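Local coordinates for amino acid ABC transporter, binding protein (Thermus thermophilus, PDB 3VV5) that binds L-thialysine, the sulfur analogue of lysine, probably delivering it as the periplasmic substrate-binding component of an ABC transporter involved in its uptake, at residues I100-I105 against P118-G123; T150-A155 against T185-R190; R166-D171 against L175-A180. All blocks are in the same frame, centred on the assembly; numbering follows the deposited sequence.

Contact 1: I100-I105 against P118-G123. With SLZ (L-thialysine), chain C.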
loop_
_atom_site.group_PDB
_atom_site.type_symbol
_atom_site.label_atom_id
_atom_site.label_comp_id
_atom_site.label_asym_id
_atom_site.label_seq_id
_atom_site.Cartn_x
_atom_site.Cartn_y
_atom_site.Cartn_z
ATOM N N ILE A 100 -3.239 5.449 5.694
ATOM C CA ILE A 100 -3.437 5.074 4.286
ATOM C C ILE A 100 -2.085 4.777 3.699
ATOM O O ILE A 100 -1.293 5.689 3.436
ATOM C CB ILE A 100 -4.252 6.151 3.482
ATOM C CG1 ILE A 100 -4.593 5.658 2.059
ATOM C CG2 ILE A 100 -3.569 7.548 3.511
ATOM C CD1 ILE A 100 -5.605 6.597 1.365
ATOM N N ALA A 101 -1.805 3.482 3.540
ATOM C CA ALA A 101 -0.469 3.018 3.225
ATOM C C ALA A 101 -0.509 1.656 2.506
ATOM O O ALA A 101 0.365 0.801 2.700
ATOM C CB ALA A 101 0.350 2.942 4.504
ATOM N N SER A 102 -1.530 1.476 1.677
ATOM C CA SER A 102 -1.683 0.308 0.808
ATOM C C SER A 102 -1.887 -1.017 1.557
ATOM O O SER A 102 -1.453 -2.060 1.071
ATOM C CB SER A 102 -0.494 0.215 -0.168
ATOM O OG SER A 102 -0.525 1.277 -1.113
ATOM N N HIS A 103 -2.552 -0.990 2.710
ATOM C CA HIS A 103 -2.813 -2.234 3.448
ATOM C C HIS A 103 -3.897 -3.043 2.777
ATOM O O HIS A 103 -5.034 -2.585 2.649
ATOM C CB HIS A 103 -3.238 -1.985 4.899
ATOM C CG HIS A 103 -2.150 -1.439 5.767
ATOM N ND1 HIS A 103 -1.334 -2.246 6.541
ATOM C CD2 HIS A 103 -1.745 -0.169 5.988
ATOM C CE1 HIS A 103 -0.478 -1.487 7.208
ATOM N NE2 HIS A 103 -0.717 -0.223 6.900
ATOM N N GLY A 104 -3.548 -4.251 2.371
ATOM C CA GLY A 104 -4.547 -5.220 1.955
ATOM C C GLY A 104 -5.339 -5.665 3.171
ATOM O O GLY A 104 -4.803 -5.761 4.258
ATOM N N ILE A 105 -6.634 -5.887 2.995
ATOM C CA ILE A 105 -7.470 -6.403 4.077
ATOM C C ILE A 105 -7.173 -7.885 4.205
ATOM O O ILE A 105 -7.228 -8.612 3.215
ATOM C CB ILE A 105 -8.962 -6.199 3.786
ATOM C CG1 ILE A 105 -9.293 -4.699 3.747
ATOM C CG2 ILE A 105 -9.839 -6.910 4.838
ATOM C CD1 ILE A 105 -10.678 -4.380 3.160
ATOM N N PRO A 118 -12.763 -0.524 0.756
ATOM C CA PRO A 118 -11.454 -0.405 0.093
ATOM C C PRO A 118 -11.345 0.817 -0.832
ATOM O O PRO A 118 -12.316 1.178 -1.485
ATOM C CB PRO A 118 -11.359 -1.702 -0.723
ATOM C CG PRO A 118 -12.797 -2.115 -0.954
ATOM C CD PRO A 118 -13.511 -1.713 0.306
ATOM N N HIS A 119 -10.179 1.457 -0.866
ATOM C CA HIS A 119 -9.964 2.583 -1.779
ATOM C C HIS A 119 -9.278 2.174 -3.083
ATOM O O HIS A 119 -9.129 3.003 -3.983
ATOM C CB HIS A 119 -9.239 3.760 -1.103
ATOM C CG HIS A 119 -7.868 3.434 -0.587
ATOM N ND1 HIS A 119 -7.660 2.748 0.594
ATOM C CD2 HIS A 119 -6.637 3.739 -1.068
ATOM C CE1 HIS A 119 -6.365 2.637 0.812
ATOM N NE2 HIS A 119 -5.721 3.245 -0.169
ATOM N N TYR A 120 -8.865 0.904 -3.184
ATOM C CA TYR A 120 -8.466 0.315 -4.476
ATOM C C TYR A 120 -8.345 -1.205 -4.408
ATOM O O TYR A 120 -8.378 -1.804 -3.334
ATOM C CB TYR A 120 -7.193 0.943 -5.089
ATOM C CG TYR A 120 -5.838 0.621 -4.444
ATOM C CD1 TYR A 120 -5.056 -0.440 -4.916
ATOM C CD2 TYR A 120 -5.308 1.431 -3.434
ATOM C CE1 TYR A 120 -3.811 -0.728 -4.375
ATOM C CE2 TYR A 120 -4.039 1.158 -2.876
ATOM C CZ TYR A 120 -3.305 0.065 -3.354
ATOM O OH TYR A 120 -2.060 -0.227 -2.842
ATOM N N CYS A 121 -8.242 -1.803 -5.581
ATOM C CA CYS A 121 -8.102 -3.244 -5.709
ATOM C C CYS A 121 -6.870 -3.530 -6.526
ATOM O O CYS A 121 -6.499 -2.751 -7.423
ATOM C CB CYS A 121 -9.343 -3.865 -6.341
ATOM S SG CYS A 121 -10.505 -4.555 -5.119
ATOM N N THR A 122 -6.224 -4.649 -6.207
ATOM C CA THR A 122 -4.913 -4.928 -6.751
ATOM C C THR A 122 -4.566 -6.398 -6.543
ATOM O O THR A 122 -5.402 -7.209 -6.151
ATOM C CB THR A 122 -3.840 -4.001 -6.078
ATOM O OG1 THR A 122 -2.590 -4.092 -6.769
ATOM C CG2 THR A 122 -3.623 -4.351 -4.603
ATOM N N GLY A 123 -3.311 -6.739 -6.767
ATOM C CA GLY A 123 -2.867 -8.082 -6.456
ATOM C C GLY A 123 -1.374 -8.138 -6.423
ATOM O O GLY A 123 -0.703 -7.190 -6.876
HETATM N N SLZ C . -0.154 -4.434 -0.160
HETATM C CA SLZ C . 0.919 -4.522 0.857
HETATM C CB SLZ C . 1.300 -3.109 1.376
HETATM S SG SLZ C . 2.877 -2.341 0.859
HETATM C CD SLZ C . 2.637 -0.772 1.765
HETATM C CE SLZ C . 3.804 0.220 1.790
HETATM N NZ SLZ C . 3.255 1.577 1.948
HETATM C C SLZ C . 0.291 -5.265 2.033
HETATM O O SLZ C . 1.044 -5.882 2.802
HETATM O OXT SLZ C . -0.955 -5.197 2.142
#
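Ile100 lays its CD1 methyl over one face of the His119 imidazole, 3.9 Å from the ring centroid, in a CH-pi contact displaced toward the rim where NE2 sits. CG1 reaches the same rim, 3.5 Å from His119 NE2. With CG1 anti to the backbone N (chi1 -173°), the ethyl branch of Ile100 extends to the ring. The histidine's polar end has its own partner, since NE2 is hydrogen-bonded to Glu62. Ser102 meets the second ring of the contact from its edge: Ser102 OG lies in the plane of the Tyr120 ring, 2.8 Å from Tyr120 OH. The serine oxygen is also bonded to the other carboxylate oxygen of Glu62, so the one carboxylate, on helix 61-72, bonds to both segments. With a leucine in place of His119 the imidazole nitrogen is gone, which would probably leave one Glu62 oxygen without this partner and loosen the carboxylate's hold on Ser102. The backbones of His119 and Tyr120 both pair with Val217 of strand 206-222, which makes a classic beta bulge. The backbone of 100-105 serves the ligand: Ala101 O accepts from NZ of thialysine at 3.1 Å, and Ser102 O from its amino N at 3.0 Å. Gly104 N donates to OXT at 2.8 Å, nearly straight at 170°. This is one wall of the amino-acid pocket of a family 3 solute-binding protein.

Contact 2: T150-A155 against T185-R190. With SLZ (L-thialysine), chain C.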
loop_
_atom_site.group_PDB
_atom_site.type_symbol
_atom_site.label_atom_id
_atom_site.label_comp_id
_atom_site.label_asym_id
_atom_site.label_seq_id
_atom_site.Cartn_x
_atom_site.Cartn_y
_atom_site.Cartn_z
ATOM N N THR A 150 4.355 -7.746 5.079
ATOM C CA THR A 150 3.418 -7.604 3.969
ATOM C C THR A 150 2.678 -8.900 3.617
ATOM O O THR A 150 3.081 -10.023 3.986
ATOM C CB THR A 150 4.101 -7.071 2.681
ATOM O OG1 THR A 150 5.087 -8.018 2.227
ATOM C CG2 THR A 150 4.746 -5.695 2.899
ATOM N N THR A 151 1.594 -8.740 2.877
ATOM C CA THR A 151 0.878 -9.859 2.294
ATOM C C THR A 151 1.750 -10.606 1.270
ATOM O O THR A 151 1.507 -11.766 0.994
ATOM C CB THR A 151 -0.443 -9.382 1.667
ATOM O OG1 THR A 151 -0.151 -8.381 0.691
ATOM C CG2 THR A 151 -1.305 -8.711 2.737
ATOM N N TYR A 152 2.758 -9.939 0.715
ATOM C CA TYR A 152 3.726 -10.600 -0.188
ATOM C C TYR A 152 4.569 -11.603 0.582
ATOM O O TYR A 152 4.751 -12.734 0.129
ATOM C CB TYR A 152 4.610 -9.572 -0.917
ATOM C CG TYR A 152 3.812 -8.397 -1.417
ATOM C CD1 TYR A 152 2.695 -8.589 -2.224
ATOM C CD2 TYR A 152 4.144 -7.091 -1.045
ATOM C CE1 TYR A 152 1.914 -7.504 -2.676
ATOM C CE2 TYR A 152 3.372 -6.001 -1.482
ATOM C CZ TYR A 152 2.269 -6.217 -2.296
ATOM O OH TYR A 152 1.500 -5.144 -2.716
ATOM N N MET A 153 5.062 -11.184 1.746
ATOM C CA MET A 153 5.745 -12.083 2.671
ATOM C C MET A 153 4.858 -13.275 3.057
ATOM O O MET A 153 5.287 -14.417 2.961
ATOM C CB MET A 153 6.179 -11.322 3.928
ATOM C CG MET A 153 6.963 -12.163 4.935
ATOM S SD MET A 153 7.652 -11.162 6.244
ATOM C CE MET A 153 6.269 -10.990 7.357
ATOM N N GLU A 154 3.631 -13.003 3.485
ATOM C CA GLU A 154 2.689 -14.062 3.876
ATOM C C GLU A 154 2.501 -15.068 2.734
ATOM O O GLU A 154 2.559 -16.286 2.950
ATOM C CB GLU A 154 1.353 -13.439 4.312
ATOM C CG GLU A 154 0.177 -14.412 4.461
ATOM C CD GLU A 154 -1.160 -13.697 4.644
ATOM O OE1 GLU A 154 -2.150 -14.144 4.027
ATOM O OE2 GLU A 154 -1.214 -12.681 5.386
ATOM N N ALA A 155 2.333 -14.555 1.516
ATOM C CA ALA A 155 2.164 -15.404 0.340
ATOM C C ALA A 155 3.400 -16.236 0.029
ATOM O O ALA A 155 3.270 -17.417 -0.299
ATOM C CB ALA A 155 1.775 -14.582 -0.871
ATOM N N THR A 185 13.630 -13.554 -7.477
ATOM C CA THR A 185 12.242 -13.129 -7.660
ATOM C C THR A 185 11.857 -12.114 -6.590
ATOM O O THR A 185 12.247 -12.247 -5.446
ATOM C CB THR A 185 11.304 -14.358 -7.632
ATOM O OG1 THR A 185 11.454 -15.089 -8.864
ATOM C CG2 THR A 185 9.816 -13.940 -7.480
ATOM N N TRP A 186 11.093 -11.093 -6.990
ATOM C CA TRP A 186 10.545 -10.088 -6.089
ATOM C C TRP A 186 9.029 -10.216 -6.147
ATOM O O TRP A 186 8.463 -10.259 -7.245
ATOM C CB TRP A 186 11.005 -8.714 -6.612
ATOM C CG TRP A 186 10.423 -7.481 -5.979
ATOM C CD1 TRP A 186 10.114 -7.270 -4.658
ATOM C CD2 TRP A 186 10.138 -6.254 -6.664
ATOM N NE1 TRP A 186 9.663 -5.960 -4.487
ATOM C CE2 TRP A 186 9.661 -5.330 -5.704
ATOM C CE3 TRP A 186 10.248 -5.849 -8.006
ATOM C CZ2 TRP A 186 9.280 -4.021 -6.049
ATOM C CZ3 TRP A 186 9.859 -4.555 -8.348
ATOM C CH2 TRP A 186 9.390 -3.655 -7.371
ATOM N N ILE A 187 8.367 -10.357 -4.993
ATOM C CA ILE A 187 6.916 -10.424 -4.986
ATOM C C ILE A 187 6.415 -9.101 -4.465
ATOM O O ILE A 187 6.768 -8.688 -3.356
ATOM C CB ILE A 187 6.337 -11.603 -4.161
ATOM C CG1 ILE A 187 6.753 -12.954 -4.775
ATOM C CG2 ILE A 187 4.801 -11.521 -4.142
ATOM C CD1 ILE A 187 6.152 -14.161 -4.051
ATOM N N THR A 188 5.606 -8.420 -5.277
ATOM C CA THR A 188 5.170 -7.080 -4.924
ATOM C C THR A 188 3.835 -6.790 -5.574
ATOM O O THR A 188 3.255 -7.653 -6.220
ATOM C CB THR A 188 6.243 -6.021 -5.362
ATOM O OG1 THR A 188 5.947 -4.737 -4.797
ATOM C CG2 THR A 188 6.318 -5.918 -6.872
ATOM N N ASP A 189 3.387 -5.544 -5.437
ATOM C CA ASP A 189 2.132 -5.079 -6.014
ATOM C C ASP A 189 2.231 -4.910 -7.523
ATOM O O ASP A 189 3.227 -4.379 -8.025
ATOM C CB ASP A 189 1.763 -3.755 -5.354
ATOM C CG ASP A 189 0.511 -3.160 -5.914
ATOM O OD1 ASP A 189 -0.591 -3.398 -5.338
ATOM O OD2 ASP A 189 0.636 -2.440 -6.926
ATOM N N ARG A 190 1.162 -5.289 -8.242
ATOM C CA ARG A 190 1.175 -5.267 -9.706
ATOM C C ARG A 190 1.379 -3.871 -10.299
ATOM O O ARG A 190 2.083 -3.711 -11.294
ATOM C CB ARG A 190 -0.107 -5.913 -10.273
ATOM C CG ARG A 190 -1.415 -5.231 -9.831
ATOM C CD ARG A 190 -2.660 -5.932 -10.391
ATOM N NE ARG A 190 -2.723 -5.800 -11.848
ATOM C CZ ARG A 190 -3.422 -6.599 -12.653
ATOM N NH1 ARG A 190 -4.133 -7.610 -12.154
ATOM N NH2 ARG A 190 -3.405 -6.389 -13.963
HETATM N N SLZ C . -0.154 -4.434 -0.160
HETATM C CA SLZ C . 0.919 -4.522 0.857
HETATM C CB SLZ C . 1.300 -3.109 1.376
HETATM S SG SLZ C . 2.877 -2.341 0.859
HETATM C CD SLZ C . 2.637 -0.772 1.765
HETATM C CE SLZ C . 3.804 0.220 1.790
HETATM N NZ SLZ C . 3.255 1.577 1.948
HETATM C C SLZ C . 0.291 -5.265 2.033
HETATM O O SLZ C . 1.044 -5.882 2.802
HETATM O OXT SLZ C . -0.955 -5.197 2.142
HETATM O O HOH W 1 -0.656 -5.823 -3.968
#
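Tyr152 rests its ring flat on the backbone of Thr188, whose CA stands 3.7 Å from the ring centroid and only 1° off the normal, a CH-pi contact over the centre of the face. On the opposite face sits Thr151 OG1, displaced toward the rim. At the root of the side chain, Tyr152 CB touches the CG2 methyl of Ile187 at 3.8 Å; at the far end, the hydroxyl comes up against Asp189 CB, the two side chains crossing obliquely with ring and carboxylate planes 70° apart. Laid against the strand in this way, the ring delivers Tyr152 OH to the ligand, where it accepts from the amino N of thialysine at 3.1 Å. One residue earlier, Thr151 N donates to the ligand's carboxylate O at 2.9 Å.

The next shell fixes these groups. A water in the plane of the Tyr152 ring lies 2.6 Å from Tyr152 OH and 2.8 Å from Asp189 OD1, and probably bridges them. Asp189 OD1 is bonded to Thr122 as well, while OD2 caps the following helix at Val192 N. Thr150 takes the N-cap of helix 151-158: turned between the backbone N and the carbonyl carbon (chi1 63°), its OG1 accepts from Met153 N at 3.2 Å. The helix dipole at this end would be expected to favour the negative carboxylate. Helix 151-158 points its N-terminus at the ligand's alpha-carboxylate, while strand 185-189, its local axis 8.0 Å from that of the helix, backs the tyrosine, forming part of the amino-acid site of this periplasmic binding-protein fold.

Contact 3: R166-D171 against L175-A180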
loop_
_atom_site.group_PDB
_atom_site.type_symbol
_atom_site.label_atom_id
_atom_site.label_comp_id
_atom_site.label_asym_id
_atom_site.label_seq_id
_atom_site.Cartn_x
_atom_site.Cartn_y
_atom_site.Cartn_z
ATOM N N ARG A 166 14.015 -13.808 1.635
ATOM C CA ARG A 166 14.753 -12.653 2.130
ATOM C C ARG A 166 13.776 -11.518 2.405
ATOM O O ARG A 166 12.957 -11.190 1.545
ATOM C CB ARG A 166 15.756 -12.172 1.089
ATOM C CG ARG A 166 16.850 -13.166 0.721
ATOM C CD ARG A 166 18.195 -12.756 1.324
ATOM N NE ARG A 166 19.216 -13.762 1.031
ATOM C CZ ARG A 166 20.006 -13.758 -0.045
ATOM N NH1 ARG A 166 19.924 -12.786 -0.946
ATOM N NH2 ARG A 166 20.889 -14.732 -0.212
ATOM N N THR A 167 13.877 -10.913 3.581
ATOM C CA THR A 167 12.945 -9.859 3.977
ATOM C C THR A 167 13.617 -8.482 3.950
ATOM O O THR A 167 14.804 -8.349 4.274
ATOM C CB THR A 167 12.309 -10.139 5.357
ATOM O OG1 THR A 167 13.345 -10.320 6.329
ATOM C CG2 THR A 167 11.443 -11.404 5.315
ATOM N N TYR A 168 12.868 -7.460 3.548
ATOM C CA TYR A 168 13.428 -6.112 3.377
ATOM C C TYR A 168 12.580 -5.111 4.140
ATOM O O TYR A 168 11.365 -5.278 4.239
ATOM C CB TYR A 168 13.512 -5.732 1.880
ATOM C CG TYR A 168 14.458 -6.626 1.095
ATOM C CD1 TYR A 168 14.070 -7.907 0.682
ATOM C CD2 TYR A 168 15.750 -6.207 0.797
ATOM C CE1 TYR A 168 14.953 -8.738 -0.003
ATOM C CE2 TYR A 168 16.641 -7.030 0.104
ATOM C CZ TYR A 168 16.237 -8.293 -0.285
ATOM O OH TYR A 168 17.123 -9.098 -0.963
ATOM N N GLN A 169 13.215 -4.077 4.687
ATOM C CA GLN A 169 12.466 -3.025 5.366
ATOM C C GLN A 169 11.619 -2.247 4.367
ATOM O O GLN A 169 10.479 -1.902 4.652
ATOM C CB GLN A 169 13.397 -2.065 6.104
ATOM C CG GLN A 169 12.628 -1.003 6.908
ATOM C CD GLN A 169 13.421 -0.425 8.057
ATOM O OE1 GLN A 169 14.653 -0.402 8.031
ATOM N NE2 GLN A 169 12.712 0.058 9.077
ATOM N N ARG A 170 12.194 -1.975 3.203
ATOM C CA ARG A 170 11.521 -1.202 2.182
ATOM C C ARG A 170 11.482 -1.985 0.882
ATOM O O ARG A 170 12.485 -2.562 0.438
ATOM C CB ARG A 170 12.180 0.180 1.987
ATOM C CG ARG A 170 12.043 1.107 3.216
ATOM C CD ARG A 170 12.871 2.398 3.088
ATOM N NE ARG A 170 14.301 2.139 3.240
ATOM C CZ ARG A 170 14.938 2.050 4.407
ATOM N NH1 ARG A 170 16.242 1.791 4.428
ATOM N NH2 ARG A 170 14.275 2.206 5.552
ATOM N N ASP A 171 10.306 -1.968 0.266
ATOM C CA ASP A 171 10.081 -2.704 -0.965
ATOM C C ASP A 171 11.097 -2.376 -2.081
ATOM O O ASP A 171 11.550 -3.305 -2.776
ATOM C CB ASP A 171 8.630 -2.515 -1.419
ATOM C CG ASP A 171 8.199 -3.541 -2.448
ATOM O OD1 ASP A 171 8.449 -4.749 -2.263
ATOM O OD2 ASP A 171 7.587 -3.130 -3.429
ATOM N N LEU A 175 13.716 -4.710 -4.977
ATOM C CA LEU A 175 13.922 -4.506 -6.416
ATOM C C LEU A 175 15.410 -4.361 -6.750
ATOM O O LEU A 175 15.893 -4.948 -7.733
ATOM C CB LEU A 175 13.135 -3.293 -6.929
ATOM C CG LEU A 175 13.539 -2.694 -8.277
ATOM C CD1 LEU A 175 13.288 -3.674 -9.466
ATOM C CD2 LEU A 175 12.811 -1.358 -8.481
ATOM N N GLN A 176 16.132 -3.586 -5.939
ATOM C CA GLN A 176 17.560 -3.425 -6.154
ATOM C C GLN A 176 18.268 -4.791 -6.114
ATOM O O GLN A 176 19.123 -5.055 -6.950
ATOM C CB GLN A 176 18.171 -2.451 -5.142
ATOM C CG GLN A 176 19.703 -2.347 -5.175
ATOM C CD GLN A 176 20.301 -2.018 -6.544
ATOM O OE1 GLN A 176 19.841 -1.112 -7.250
ATOM N NE2 GLN A 176 21.351 -2.753 -6.917
ATOM N N ASP A 177 17.899 -5.652 -5.161
ATOM C CA ASP A 177 18.556 -6.969 -5.051
ATOM C C ASP A 177 18.204 -7.939 -6.177
ATOM O O ASP A 177 19.016 -8.789 -6.554
ATOM C CB ASP A 177 18.343 -7.590 -3.675
ATOM C CG ASP A 177 19.438 -7.206 -2.700
ATOM O OD1 ASP A 177 20.303 -6.388 -3.080
ATOM O OD2 ASP A 177 19.450 -7.724 -1.566
ATOM N N LEU A 178 16.999 -7.796 -6.725
ATOM C CA LEU A 178 16.613 -8.521 -7.941
ATOM C C LEU A 178 17.470 -8.073 -9.130
ATOM O O LEU A 178 17.961 -8.900 -9.907
ATOM C CB LEU A 178 15.123 -8.339 -8.246
ATOM C CG LEU A 178 14.590 -8.906 -9.565
ATOM C CD1 LEU A 178 14.601 -10.437 -9.532
ATOM C CD2 LEU A 178 13.200 -8.348 -9.872
ATOM N N LEU A 179 17.676 -6.767 -9.255
ATOM C CA LEU A 179 18.473 -6.230 -10.353
ATOM C C LEU A 179 19.935 -6.646 -10.190
ATOM O O LEU A 179 20.644 -6.879 -11.169
ATOM C CB LEU A 179 18.327 -4.698 -10.429
ATOM C CG LEU A 179 16.990 -4.092 -10.884
ATOM C CD1 LEU A 179 16.952 -2.571 -10.635
ATOM C CD2 LEU A 179 16.713 -4.401 -12.336
ATOM N N ALA A 180 20.353 -6.781 -8.939
ATOM C CA ALA A 180 21.714 -7.138 -8.588
ATOM C C ALA A 180 21.976 -8.641 -8.755
ATOM O O ALA A 180 23.133 -9.065 -8.810
ATOM C CB ALA A 180 22.011 -6.704 -7.175
#
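Tyr168 and Asp177 carry the side-chain polar part of this contact. Tyr168 OH donates to Asp177 OD2 at 2.8 Å, and the carboxylate oxygen receives it on the anti lone pair, the one turned away from OD1. OD2 lies in the plane of the tyrosine ring, at its edge, where it also comes within 3.3 Å of Tyr168 CE2; the ring and carboxylate planes stand 80° apart. The tyrosine swings there from the strand with CG anti to its carbonyl carbon (chi1 -64°), carrying the hydroxyl across to the flank of the helix.

Charges nearby add a looser layer. Arg166 NH1 stays 5.1 Å from Asp177 OD2, too far for a salt bridge but near enough that opposite charges may steady the carboxylate; the arginine instead bridges Glu164. Asp177 OD1 has a long, weak ion pair with Arg182.

The backbone link comes at the start of the helix, where Leu175 N reaches Asp171 O at 3.4 Å in a weak bond. One turn on, Leu179 N donates to Leu175 O at 3.0 Å. Both carboxylate oxygens of Asp171 are engaged from strand 185-189: OD1 takes Trp186 NE1 and OD2 takes Thr188 OG1, so the aspartate ties the first turn of the helix to the strand that follows it.

No apolar contact of note joins the two segments; the Tyr168 side chain packs on Ile183, and Leu175 on Ala196 and Leu206.

Strand 164-168, helix 171-180 and strand 185-189 form a beta-alpha-beta crossover: the two strands run parallel to 143-147 and border it on either side, so the crossover skips one strand, in an alpha/beta lobe of the binding-protein fold.

In the fold
Contacts 1 and 2 hold thialysine between them. Contact 1 supplies backbone groups along the length of the ligand, and contact 2 brings a helix end and a tyrosine to its amino-acid head; their centres lie 13 Å apart. They also meet directly, since strands 120-129 and 185-189 are neighbours in one sheet and Thr122 OG1 lies 2.6 Å from Asp189 OD1. Contact 3, nested in the loop closed by contact 2 with its centre about 11 Å away, stands a layer further out: Asp171 OD2 is 2.7 Å from OG1 of Thr188, the residue whose CA supports the Tyr152 ring, and the Asp171 side chain is about 6 Å from the ligand. Contacts 1 and 3 do not touch.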